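PDB 2JK8: protein adenylyltransferase from Bartonella henselae, which transfers AMP from ATP to tyrosine or threonine residues of host target proteins through its Fic domain, acting as a secreted virulence effector. Local coordinates for residues E12-H17 with G96-M101; Y67-H72 with H159-G164; Q73-N78 with G166-L171; L86-F91 with I115-Q120. One frame throughout, in Å; residues are numbered along the deposited sequence.

Contact 1 of 4, residues E12-H17 with G96-M101. With NI (nickel (II) ion), chain C.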
# COMPACT_ATOMS: atom_id res chain seq x y z
N GLU A 12 13.23 0.86 -32.23
CA GLU A 12 14.50 0.24 -31.75
C GLU A 12 14.36 -1.21 -31.26
O GLU A 12 13.26 -1.66 -30.93
CB GLU A 12 15.07 1.06 -30.61
CG GLU A 12 15.84 2.30 -31.04
CD GLU A 12 17.10 2.49 -30.21
OE1 GLU A 12 17.02 2.42 -28.96
OE2 GLU A 12 18.18 2.68 -30.82
N ILE A 13 15.51 -1.89 -31.19
CA ILE A 13 15.64 -3.28 -30.72
C ILE A 13 15.13 -3.45 -29.30
O ILE A 13 14.26 -4.29 -29.06
CB ILE A 13 17.14 -3.74 -30.79
CG1 ILE A 13 17.54 -4.02 -32.24
CG2 ILE A 13 17.38 -4.96 -29.93
CD1 ILE A 13 19.02 -4.24 -32.41
N ILE A 14 15.67 -2.67 -28.37
CA ILE A 14 15.21 -2.64 -26.97
C ILE A 14 14.21 -1.49 -26.77
O ILE A 14 14.62 -0.34 -26.67
CB ILE A 14 16.39 -2.42 -25.99
CG1 ILE A 14 17.45 -3.52 -26.17
CG2 ILE A 14 15.92 -2.36 -24.53
CD1 ILE A 14 18.49 -3.55 -25.07
N SER A 15 12.91 -1.80 -26.70
CA SER A 15 11.89 -0.75 -26.63
C SER A 15 10.87 -1.01 -25.52
O SER A 15 10.53 -2.14 -25.26
CB SER A 15 11.14 -0.62 -27.96
OG SER A 15 10.16 0.41 -27.89
N PRO A 16 10.37 0.07 -24.89
CA PRO A 16 9.22 -0.08 -24.00
C PRO A 16 7.97 -0.60 -24.72
O PRO A 16 7.17 -1.29 -24.10
CB PRO A 16 8.99 1.35 -23.47
CG PRO A 16 10.26 2.08 -23.73
CD PRO A 16 10.85 1.47 -24.94
N HIS A 17 7.81 -0.28 -26.02
CA HIS A 17 6.62 -0.71 -26.78
C HIS A 17 6.52 -2.24 -26.84
O HIS A 17 5.43 -2.80 -27.02
CB HIS A 17 6.50 -0.00 -28.17
CG HIS A 17 7.04 -0.77 -29.36
ND1 HIS A 17 6.33 -1.79 -29.98
CD2 HIS A 17 8.16 -0.59 -30.12
CE1 HIS A 17 7.02 -2.24 -31.03
NE2 HIS A 17 8.15 -1.55 -31.12
N GLY A 96 10.73 -13.42 -28.69
CA GLY A 96 11.95 -12.90 -29.28
C GLY A 96 12.18 -11.41 -29.12
O GLY A 96 13.32 -10.94 -29.25
N THR A 97 11.12 -10.64 -28.85
CA THR A 97 11.24 -9.19 -28.71
C THR A 97 11.83 -8.85 -27.35
O THR A 97 11.65 -9.59 -26.40
CB THR A 97 9.87 -8.51 -28.87
OG1 THR A 97 8.94 -9.13 -27.97
CG2 THR A 97 9.37 -8.66 -30.32
N THR A 98 12.56 -7.73 -27.27
CA THR A 98 13.25 -7.34 -26.04
C THR A 98 12.73 -6.00 -25.57
O THR A 98 12.65 -5.05 -26.36
CB THR A 98 14.76 -7.22 -26.25
OG1 THR A 98 15.30 -8.51 -26.57
CG2 THR A 98 15.47 -6.66 -25.00
N ALA A 99 12.40 -5.94 -24.27
CA ALA A 99 11.74 -4.79 -23.64
C ALA A 99 12.49 -4.26 -22.43
O ALA A 99 13.16 -5.02 -21.73
CB ALA A 99 10.33 -5.18 -23.22
N ALA A 100 12.38 -2.96 -22.19
CA ALA A 100 12.96 -2.29 -21.00
C ALA A 100 12.38 -0.89 -20.88
O ALA A 100 12.21 -0.20 -21.88
CB ALA A 100 14.47 -2.22 -21.10
N MET A 101 12.03 -0.48 -19.68
CA MET A 101 11.44 0.85 -19.48
C MET A 101 12.24 1.61 -18.44
O MET A 101 11.90 1.59 -17.27
CB MET A 101 9.99 0.73 -19.04
CG MET A 101 9.30 2.07 -18.82
SD MET A 101 7.53 1.88 -18.60
CE MET A 101 7.03 1.67 -20.31
NI NI C . 9.58 -2.73 -32.04
O HOH W 1 9.13 -3.47 -33.69
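Ser15 and Thr98 supply the one main-chain hydrogen bond between these two extended pieces: Ser15 N donates to Thr98 O at 3.3 Å, with an N-H...O angle of 161°. The same oxygen accepts a second hydrogen bond from ND1 of His18, so a single carbonyl ties down two points of the N-terminal loop. Two C-H...O contacts supplement this pairing. Ile14 CA approaches Thr98 O, and Ala99 CA lies 3.3 Å from Ser15 O; the loop thus runs alongside the strand.

The apolar contacts divide between Ile14 and Pro16. Ile14 places CG2 anti to its main-chain nitrogen, which brings this branch within 3.7 Å of Ala100 CB, while Ile14 CG1, at the root of the other branch, lies 3.9 Å from Thr98 CG2. Thr98 sends its hydroxyl to Thr92 rather than across the contact. Farther along, Met101 bends at its last torsion (chi3 -79°), and its CE reaches Pro16 CB at 3.7 Å; the proline ring also rests on the carbonyl of Ala100.

Polar and metal bonds finish the turn beyond the proline. Ser15 OG accepts from His17 N at 3.1 Å, an ST turn. The nickel ion is coordinated by His17 NE2 at 2.1 Å, together with His18 and a water.

The N-terminal loop, well ahead of helix 36-54, thereby lies against strand 98-99, whose antiparallel partner is strand 91-92; together those two short strands form a hairpin of the Fic domain.

Contact 2 of 4, residues Y67-H72 with H159-G164. With MG (magnesium ion), chain F; ATP (adenosine-5'-triphosphate), chain E.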
# COMPACT_ATOMS: atom_id res chain seq x y z
N TYR A 67 14.85 -9.93 -1.97
CA TYR A 67 13.58 -10.29 -1.33
C TYR A 67 12.40 -9.54 -1.96
O TYR A 67 11.34 -10.11 -2.21
CB TYR A 67 13.64 -10.04 0.20
CG TYR A 67 12.35 -10.39 0.89
CD1 TYR A 67 11.81 -11.68 0.77
CD2 TYR A 67 11.63 -9.44 1.62
CE1 TYR A 67 10.60 -12.01 1.38
CE2 TYR A 67 10.42 -9.77 2.23
CZ TYR A 67 9.92 -11.05 2.10
OH TYR A 67 8.75 -11.41 2.70
N LEU A 68 12.58 -8.25 -2.22
CA LEU A 68 11.57 -7.51 -2.97
C LEU A 68 11.21 -8.23 -4.29
O LEU A 68 10.04 -8.38 -4.64
CB LEU A 68 12.06 -6.09 -3.24
CG LEU A 68 11.02 -5.14 -3.82
CD1 LEU A 68 9.79 -5.00 -2.94
CD2 LEU A 68 11.68 -3.80 -4.04
N CYS A 69 12.23 -8.71 -4.99
CA CYS A 69 12.06 -9.41 -6.25
C CYS A 69 11.39 -10.77 -6.13
O CYS A 69 10.62 -11.16 -7.00
CB CYS A 69 13.42 -9.59 -6.91
SG CYS A 69 14.07 -8.04 -7.58
N HIS A 70 11.71 -11.49 -5.05
CA HIS A 70 11.13 -12.80 -4.75
C HIS A 70 9.64 -12.62 -4.60
O HIS A 70 8.87 -13.40 -5.10
CB HIS A 70 11.74 -13.38 -3.47
CG HIS A 70 11.09 -14.64 -2.99
ND1 HIS A 70 11.35 -15.88 -3.55
CD2 HIS A 70 10.19 -14.86 -2.00
CE1 HIS A 70 10.64 -16.80 -2.92
NE2 HIS A 70 9.93 -16.21 -1.97
N ILE A 71 9.24 -11.56 -3.92
CA ILE A 71 7.84 -11.29 -3.71
C ILE A 71 7.18 -11.07 -5.05
O ILE A 71 6.18 -11.68 -5.36
CB ILE A 71 7.63 -10.05 -2.83
CG1 ILE A 71 8.07 -10.36 -1.39
CG2 ILE A 71 6.18 -9.63 -2.86
CD1 ILE A 71 8.19 -9.14 -0.48
N HIS A 72 7.75 -10.20 -5.87
CA HIS A 72 7.12 -9.86 -7.14
C HIS A 72 7.04 -11.12 -8.03
O HIS A 72 5.99 -11.41 -8.61
CB HIS A 72 7.90 -8.72 -7.81
CG HIS A 72 7.23 -8.16 -9.02
ND1 HIS A 72 7.41 -8.68 -10.28
CD2 HIS A 72 6.38 -7.11 -9.17
CE1 HIS A 72 6.72 -7.98 -11.15
NE2 HIS A 72 6.09 -7.02 -10.51
N HIS A 159 9.92 3.13 -8.15
CA HIS A 159 8.93 2.43 -8.99
C HIS A 159 9.68 1.36 -9.78
O HIS A 159 9.73 1.42 -10.99
CB HIS A 159 8.21 3.44 -9.90
CG HIS A 159 6.91 2.97 -10.48
ND1 HIS A 159 6.81 2.35 -11.71
CD2 HIS A 159 5.63 3.13 -10.04
CE1 HIS A 159 5.54 2.11 -11.98
NE2 HIS A 159 4.80 2.58 -10.99
N PRO A 160 10.28 0.39 -9.06
CA PRO A 160 11.33 -0.49 -9.58
C PRO A 160 10.87 -1.50 -10.61
O PRO A 160 11.67 -1.95 -11.42
CB PRO A 160 11.80 -1.23 -8.33
CG PRO A 160 10.57 -1.27 -7.44
CD PRO A 160 9.95 0.08 -7.65
N PHE A 161 9.60 -1.90 -10.54
CA PHE A 161 9.03 -2.84 -11.49
C PHE A 161 8.09 -2.10 -12.43
O PHE A 161 7.46 -1.11 -12.05
CB PHE A 161 8.21 -3.91 -10.77
CG PHE A 161 8.95 -4.66 -9.73
CD1 PHE A 161 9.85 -5.62 -10.08
CD2 PHE A 161 8.71 -4.42 -8.39
CE1 PHE A 161 10.55 -6.33 -9.12
CE2 PHE A 161 9.39 -5.14 -7.43
CZ PHE A 161 10.31 -6.11 -7.80
N ARG A 162 7.98 -2.64 -13.64
CA ARG A 162 7.04 -2.15 -14.65
C ARG A 162 5.59 -2.10 -14.14
O ARG A 162 4.83 -1.19 -14.48
CB ARG A 162 7.12 -3.07 -15.87
CG ARG A 162 6.12 -2.81 -16.95
CD ARG A 162 6.37 -1.49 -17.60
NE ARG A 162 5.42 -1.22 -18.68
CZ ARG A 162 4.14 -0.90 -18.51
NH1 ARG A 162 3.62 -0.82 -17.30
NH2 ARG A 162 3.38 -0.65 -19.55
N GLU A 163 5.21 -3.08 -13.31
CA GLU A 163 3.86 -3.13 -12.73
C GLU A 163 3.91 -4.01 -11.47
O GLU A 163 4.81 -4.85 -11.30
CB GLU A 163 2.85 -3.65 -13.78
CG GLU A 163 1.36 -3.72 -13.36
CD GLU A 163 0.66 -2.35 -13.24
OE1 GLU A 163 0.52 -1.63 -14.27
OE2 GLU A 163 0.23 -2.01 -12.11
N GLY A 164 2.96 -3.79 -10.57
CA GLY A 164 2.83 -4.60 -9.36
C GLY A 164 3.65 -4.07 -8.20
O GLY A 164 3.91 -4.78 -7.25
MG MG F . -1.46 -1.39 -10.88
PG ATP E . -0.14 -2.45 -7.80
O1G ATP E . -1.09 -1.71 -6.70
O2G ATP E . -0.85 -2.55 -9.14
O3G ATP E . 0.36 -3.72 -7.13
PB ATP E . 1.53 -0.45 -9.26
O1B ATP E . 2.70 -1.17 -9.91
O2B ATP E . 1.90 0.86 -8.61
O3B ATP E . 1.12 -1.41 -7.99
O3A ATP E . 0.31 -0.33 -10.16
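His72 NE2 donates to Glu163 O at 2.6 Å, and the bond is straight at both ends: 161° at the hydrogen and 161° at the oxygen, with the carbonyl close to the imidazole plane. The other ring nitrogen, ND1, is hydrogen-bonded to Ala83 O. Two carbonyl partners fix the rotation of the ring and would probably favour its doubly protonated form.

With CG anti to the main-chain nitrogen (chi1 -172°), the same imidazole is laid flat over Phe161. The rings form a face-to-face stack, centroids 4.0 Å apart and planes nearly parallel, and His72 CB adds a CH-pi contact over the phenyl face. Around the phenyl, Leu68 CG approaches Phe161 CE2 at 4.0 Å and Cys69 SG sits at the ring edge, a sulfur-aromatic contact 5.3 Å from the centroid.

The pairing is a worked case of second-shell support. The loop 159-164 begins the Fic signature HPFREGNGR, and the residue whose carbonyl His72 holds uses its own carboxylate on the magnesium ion, Glu163 OE2 being 2.2 Å away. Gly164 N makes a weak bond to ATP O1B at 2.7 Å.

Helix 65-76 thus buttresses the connection between helix 141-158 and helix 165-179, and Leu68 and Ile71 of helix 65-76 also pack on Thr168 of helix 165-179.

Contact 3 of 4, residues Q73-N78 with G166-L171. With ATP (adenosine-5'-triphosphate), chain E.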
# COMPACT_ATOMS: atom_id res chain seq x y z
N GLN A 73 8.14 -11.86 -8.08
CA GLN A 73 8.23 -13.14 -8.78
C GLN A 73 7.16 -14.15 -8.32
O GLN A 73 6.57 -14.86 -9.15
CB GLN A 73 9.63 -13.75 -8.58
CG GLN A 73 10.05 -14.82 -9.56
CD GLN A 73 9.48 -16.17 -9.23
OE1 GLN A 73 9.63 -16.65 -8.11
NE2 GLN A 73 8.82 -16.78 -10.18
N GLN A 74 6.92 -14.23 -7.02
CA GLN A 74 5.91 -15.15 -6.50
C GLN A 74 4.48 -14.70 -6.82
O GLN A 74 3.63 -15.54 -7.15
CB GLN A 74 6.08 -15.36 -5.00
CG GLN A 74 7.33 -16.13 -4.66
CD GLN A 74 7.23 -17.58 -5.04
OE1 GLN A 74 6.75 -18.40 -4.26
NE2 GLN A 74 7.71 -17.92 -6.25
N LEU A 75 4.23 -13.40 -6.74
CA LEU A 75 2.92 -12.83 -7.06
C LEU A 75 2.54 -12.97 -8.53
O LEU A 75 1.42 -13.37 -8.86
CB LEU A 75 2.87 -11.34 -6.72
CG LEU A 75 2.80 -10.94 -5.25
CD1 LEU A 75 2.80 -9.41 -5.12
CD2 LEU A 75 1.58 -11.57 -4.60
N PHE A 76 3.47 -12.64 -9.41
CA PHE A 76 3.19 -12.60 -10.84
C PHE A 76 3.74 -13.80 -11.64
O PHE A 76 3.75 -13.74 -12.85
CB PHE A 76 3.70 -11.28 -11.40
CG PHE A 76 3.01 -10.11 -10.82
CD1 PHE A 76 1.75 -9.74 -11.26
CD2 PHE A 76 3.56 -9.41 -9.79
CE1 PHE A 76 1.07 -8.70 -10.70
CE2 PHE A 76 2.88 -8.34 -9.22
CZ PHE A 76 1.64 -8.00 -9.67
N LYS A 77 4.17 -14.88 -10.98
CA LYS A 77 4.79 -16.00 -11.70
C LYS A 77 3.90 -16.55 -12.82
O LYS A 77 4.40 -16.88 -13.89
CB LYS A 77 5.24 -17.14 -10.76
CG LYS A 77 4.13 -17.92 -10.09
CD LYS A 77 4.66 -18.80 -8.95
CE LYS A 77 5.23 -20.11 -9.45
NZ LYS A 77 4.15 -21.02 -9.98
N ASN A 78 2.59 -16.59 -12.60
CA ASN A 78 1.61 -17.09 -13.58
C ASN A 78 1.04 -16.06 -14.58
O ASN A 78 0.22 -16.42 -15.44
CB ASN A 78 0.42 -17.72 -12.85
CG ASN A 78 0.85 -18.76 -11.85
OD1 ASN A 78 1.59 -19.68 -12.16
ND2 ASN A 78 0.38 -18.61 -10.62
N GLY A 166 2.83 -1.70 -5.92
CA GLY A 166 2.05 -1.45 -4.72
C GLY A 166 1.95 -2.64 -3.81
O GLY A 166 2.35 -2.57 -2.66
N ARG A 167 1.47 -3.76 -4.34
CA ARG A 167 1.26 -4.93 -3.51
C ARG A 167 2.59 -5.40 -2.95
O ARG A 167 2.65 -5.76 -1.77
CB ARG A 167 0.64 -6.10 -4.28
CG ARG A 167 -0.64 -5.83 -5.02
CD ARG A 167 -0.59 -6.53 -6.39
NE ARG A 167 -1.84 -6.46 -7.14
CZ ARG A 167 -2.91 -7.22 -6.88
NH1 ARG A 167 -2.91 -8.13 -5.89
NH2 ARG A 167 -4.01 -7.07 -7.61
N THR A 168 3.64 -5.43 -3.78
CA THR A 168 4.89 -6.05 -3.33
C THR A 168 5.58 -5.14 -2.30
O THR A 168 6.12 -5.61 -1.31
CB THR A 168 5.87 -6.48 -4.48
OG1 THR A 168 6.96 -5.56 -4.55
CG2 THR A 168 5.20 -6.61 -5.82
N GLN A 169 5.54 -3.85 -2.52
CA GLN A 169 6.02 -2.86 -1.56
C GLN A 169 5.28 -2.98 -0.22
O GLN A 169 5.90 -2.96 0.85
CB GLN A 169 5.75 -1.48 -2.15
CG GLN A 169 6.61 -0.35 -1.66
CD GLN A 169 6.24 0.92 -2.38
OE1 GLN A 169 5.66 1.84 -1.77
NE2 GLN A 169 6.49 0.97 -3.69
N ARG A 170 3.96 -3.09 -0.28
CA ARG A 170 3.14 -3.24 0.92
C ARG A 170 3.51 -4.47 1.72
O ARG A 170 3.61 -4.40 2.93
CB ARG A 170 1.64 -3.23 0.55
CG ARG A 170 1.10 -1.79 0.19
CD ARG A 170 -0.14 -1.79 -0.77
NE ARG A 170 -1.39 -2.05 -0.06
CZ ARG A 170 -2.39 -1.18 0.14
NH1 ARG A 170 -2.35 0.06 -0.35
NH2 ARG A 170 -3.48 -1.56 0.82
N LEU A 171 3.73 -5.60 1.07
CA LEU A 171 4.02 -6.86 1.76
C LEU A 171 5.47 -6.89 2.25
O LEU A 171 5.77 -7.50 3.26
CB LEU A 171 3.73 -8.04 0.81
CG LEU A 171 3.57 -9.48 1.31
CD1 LEU A 171 4.83 -10.23 1.07
CD2 LEU A 171 3.16 -9.61 2.78
PG ATP E . -0.14 -2.45 -7.80
O1G ATP E . -1.09 -1.71 -6.70
O2G ATP E . -0.85 -2.55 -9.14
O3G ATP E . 0.36 -3.72 -7.13
PB ATP E . 1.53 -0.45 -9.26
O1B ATP E . 2.70 -1.17 -9.91
O2B ATP E . 1.90 0.86 -8.61
O3B ATP E . 1.12 -1.41 -7.99
O3A ATP E . 0.31 -0.33 -10.16
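The first turn of helix 165-179, which completes the Fic signature and holds the beta and gamma phosphates of ATP, packs through Arg167 and Thr168 against Leu75 and Phe76 of helix 65-76. Leu75 meets both partners with a single methyl: its CD1 lies 3.8 Å from Thr168 CG2 and 4.0 Å from Arg167 CB. The side chains meet at a slant, and the leucine branch fits over the start of the arginine chain. Phe76 approaches from beside it; Thr168 CG2 is at the edge of the phenyl, whereas Arg167 CD comes to Phe76 CZ at 4.2 Å.

Apolar packing here backs an anion site. Helix 165-179 presents its N-terminal amides to the ligand, an arrangement whose helix-end field would help to stabilise the negative charge. Gly166 N gives a bond of 2.7 Å to the bridging ATP O3B, and Arg167 N reaches ATP O3G at 3.0 Å, nearly straight at 167°. With CG anti to its carbonyl carbon (chi1 -54°), Arg167 runs its aliphatic chain past that same phosphate oxygen, which lies near the plane of the guanidinium. Thr47 of helix 36-54 touches both Arg167 and Phe76, and Leu54 of that helix touches Leu75.

Contact 4 of 4, residues L86-F91 with I115-Q120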
# COMPACT_ATOMS: atom_id res chain seq x y z
N LEU A 86 13.54 -6.36 -12.50
CA LEU A 86 13.50 -4.90 -12.44
C LEU A 86 13.44 -4.31 -13.85
O LEU A 86 13.98 -4.89 -14.79
CB LEU A 86 14.73 -4.37 -11.73
CG LEU A 86 14.90 -4.80 -10.29
CD1 LEU A 86 16.28 -4.39 -9.85
CD2 LEU A 86 13.85 -4.17 -9.43
N ARG A 87 12.83 -3.14 -13.99
CA ARG A 87 12.49 -2.57 -15.31
C ARG A 87 13.61 -1.88 -16.10
O ARG A 87 13.41 -1.55 -17.26
CB ARG A 87 11.37 -1.56 -15.15
CG ARG A 87 11.77 -0.32 -14.37
CD ARG A 87 10.56 0.54 -13.99
NE ARG A 87 10.71 1.89 -14.50
CZ ARG A 87 11.28 2.91 -13.86
NH1 ARG A 87 11.74 2.79 -12.63
NH2 ARG A 87 11.39 4.09 -14.47
N HIS A 88 14.75 -1.63 -15.48
CA HIS A 88 15.91 -1.08 -16.21
C HIS A 88 16.72 -2.19 -16.90
O HIS A 88 17.56 -1.89 -17.73
CB HIS A 88 16.80 -0.24 -15.28
CG HIS A 88 17.58 -1.04 -14.30
ND1 HIS A 88 16.99 -1.66 -13.21
CD2 HIS A 88 18.90 -1.34 -14.23
CE1 HIS A 88 17.91 -2.31 -12.52
NE2 HIS A 88 19.08 -2.13 -13.12
N ILE A 89 16.47 -3.47 -16.58
CA ILE A 89 17.22 -4.60 -17.16
C ILE A 89 16.50 -5.19 -18.40
O ILE A 89 15.43 -5.76 -18.25
CB ILE A 89 17.40 -5.78 -16.13
CG1 ILE A 89 18.11 -5.30 -14.86
CG2 ILE A 89 18.18 -6.94 -16.76
CD1 ILE A 89 19.43 -4.60 -15.16
N PRO A 90 17.11 -5.06 -19.60
CA PRO A 90 16.49 -5.58 -20.81
C PRO A 90 16.05 -7.02 -20.70
O PRO A 90 16.81 -7.86 -20.23
CB PRO A 90 17.60 -5.44 -21.85
CG PRO A 90 18.42 -4.32 -21.37
CD PRO A 90 18.41 -4.41 -19.89
N PHE A 91 14.83 -7.31 -21.16
CA PHE A 91 14.21 -8.60 -20.98
C PHE A 91 13.71 -9.15 -22.31
O PHE A 91 12.83 -8.55 -22.93
CB PHE A 91 13.03 -8.47 -20.03
CG PHE A 91 12.27 -9.74 -19.85
CD1 PHE A 91 12.71 -10.71 -18.97
CD2 PHE A 91 11.13 -9.99 -20.60
CE1 PHE A 91 12.04 -11.90 -18.81
CE2 PHE A 91 10.45 -11.19 -20.45
CZ PHE A 91 10.91 -12.14 -19.56
N ILE A 115 15.11 7.42 -13.27
CA ILE A 115 15.43 7.01 -14.63
C ILE A 115 16.73 6.18 -14.72
O ILE A 115 17.76 6.54 -14.14
CB ILE A 115 15.61 8.24 -15.55
CG1 ILE A 115 14.39 9.15 -15.48
CG2 ILE A 115 15.83 7.80 -16.99
CD1 ILE A 115 14.61 10.53 -16.09
N GLY A 116 16.66 5.08 -15.45
CA GLY A 116 17.85 4.31 -15.79
C GLY A 116 18.62 3.72 -14.62
O GLY A 116 18.13 2.82 -13.94
N ASP A 117 19.84 4.23 -14.41
CA ASP A 117 20.76 3.64 -13.43
C ASP A 117 20.54 4.20 -12.03
O ASP A 117 21.07 3.67 -11.04
CB ASP A 117 22.22 3.77 -13.89
CG ASP A 117 22.65 2.61 -14.85
OD1 ASP A 117 22.31 1.43 -14.55
OD2 ASP A 117 23.31 2.86 -15.88
N GLU A 118 19.72 5.24 -11.93
CA GLU A 118 19.22 5.72 -10.65
C GLU A 118 18.45 4.63 -9.93
O GLU A 118 18.55 4.53 -8.72
CB GLU A 118 18.31 6.92 -10.82
CG GLU A 118 19.03 8.17 -11.27
CD GLU A 118 18.07 9.27 -11.75
OE1 GLU A 118 16.89 9.28 -11.31
OE2 GLU A 118 18.51 10.12 -12.56
N ILE A 119 17.69 3.82 -10.68
CA ILE A 119 16.96 2.68 -10.12
C ILE A 119 17.94 1.80 -9.34
O ILE A 119 17.70 1.46 -8.17
CB ILE A 119 16.23 1.83 -11.21
CG1 ILE A 119 15.13 2.62 -11.90
CG2 ILE A 119 15.54 0.61 -10.61
CD1 ILE A 119 14.56 1.94 -13.12
N GLN A 120 19.04 1.43 -9.98
CA GLN A 120 20.04 0.61 -9.32
C GLN A 120 20.71 1.35 -8.16
O GLN A 120 20.85 0.79 -7.09
CB GLN A 120 21.08 0.14 -10.33
CG GLN A 120 22.25 -0.65 -9.74
CD GLN A 120 23.15 -1.23 -10.80
OE1 GLN A 120 22.71 -1.50 -11.92
NE2 GLN A 120 24.41 -1.43 -10.46
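Arg87 meets Ile119 flat-on: the end of the isoleucine lies over one face of the guanidinium, with Ile119 CD1 3.5 Å from Arg87 CZ, and the two side chains cross at about a right angle. The arginine starts with CG between its main-chain nitrogen and carbonyl carbon (chi1 67°) and bends again at chi3, a course that swings its head group toward the helix although its first bond does not aim there. The polar end is held too, for NH2 donates to the carbonyl of Ala114, just ahead of the segment 115-120. One group therefore offers a flat face to the Ile119 methyl and an N-H to Ala114 O, on the chain leading into the helix.

His88 comes next, and the type I turn from Leu86 to Ile89 points it at Gly116. Its CB lies 3.6 Å from Gly116 O and 3.8 Å from Ile119 CD1. The ring then extends back along the isoleucine, the two side chains passing in opposite directions, until His88 ND1 is 3.7 Å from Ile119 CG2. Beyond this, His88 NE2 comes to 3.9 Å from Gln120 OE1, a proximity rather than a bond, with ring and amide planes 52° apart.

Ile89 does not touch the helix but supports the imidazole from its own side, its CG1 standing 3.7 Å above the plane of the His88 ring, toward its rim.

In the fold, the turn lies in the connection between helix 65-76 and strand 91-92 and rests on the first turn of helix 117-132, with Gly116 immediately before that helix.

In the fold
Contacts 2 and 3 form one unit at the ATP site: their centres are 6 Å apart, both draw on helix 65-76, and His72 CD2 lies 3.6 Å from Thr168 CG2. Contact 4 connects this unit to the periphery. Arg87 N meets Pro160 O of contact 2 at 3.1 Å, and Arg87 O meets Met101 N of contact 1 at 3.0 Å; Phe91 N pairs likewise with Ala99 O at 2.9 Å. Contact 1 also touches contact 2 directly, where Met101 packs on Arg162, although the Met101 side chain stays about 10 Å from ATP. The set illustrates how a phosphate-binding loop can be backed by a helix and tied by main-chain bonds to more distant loops.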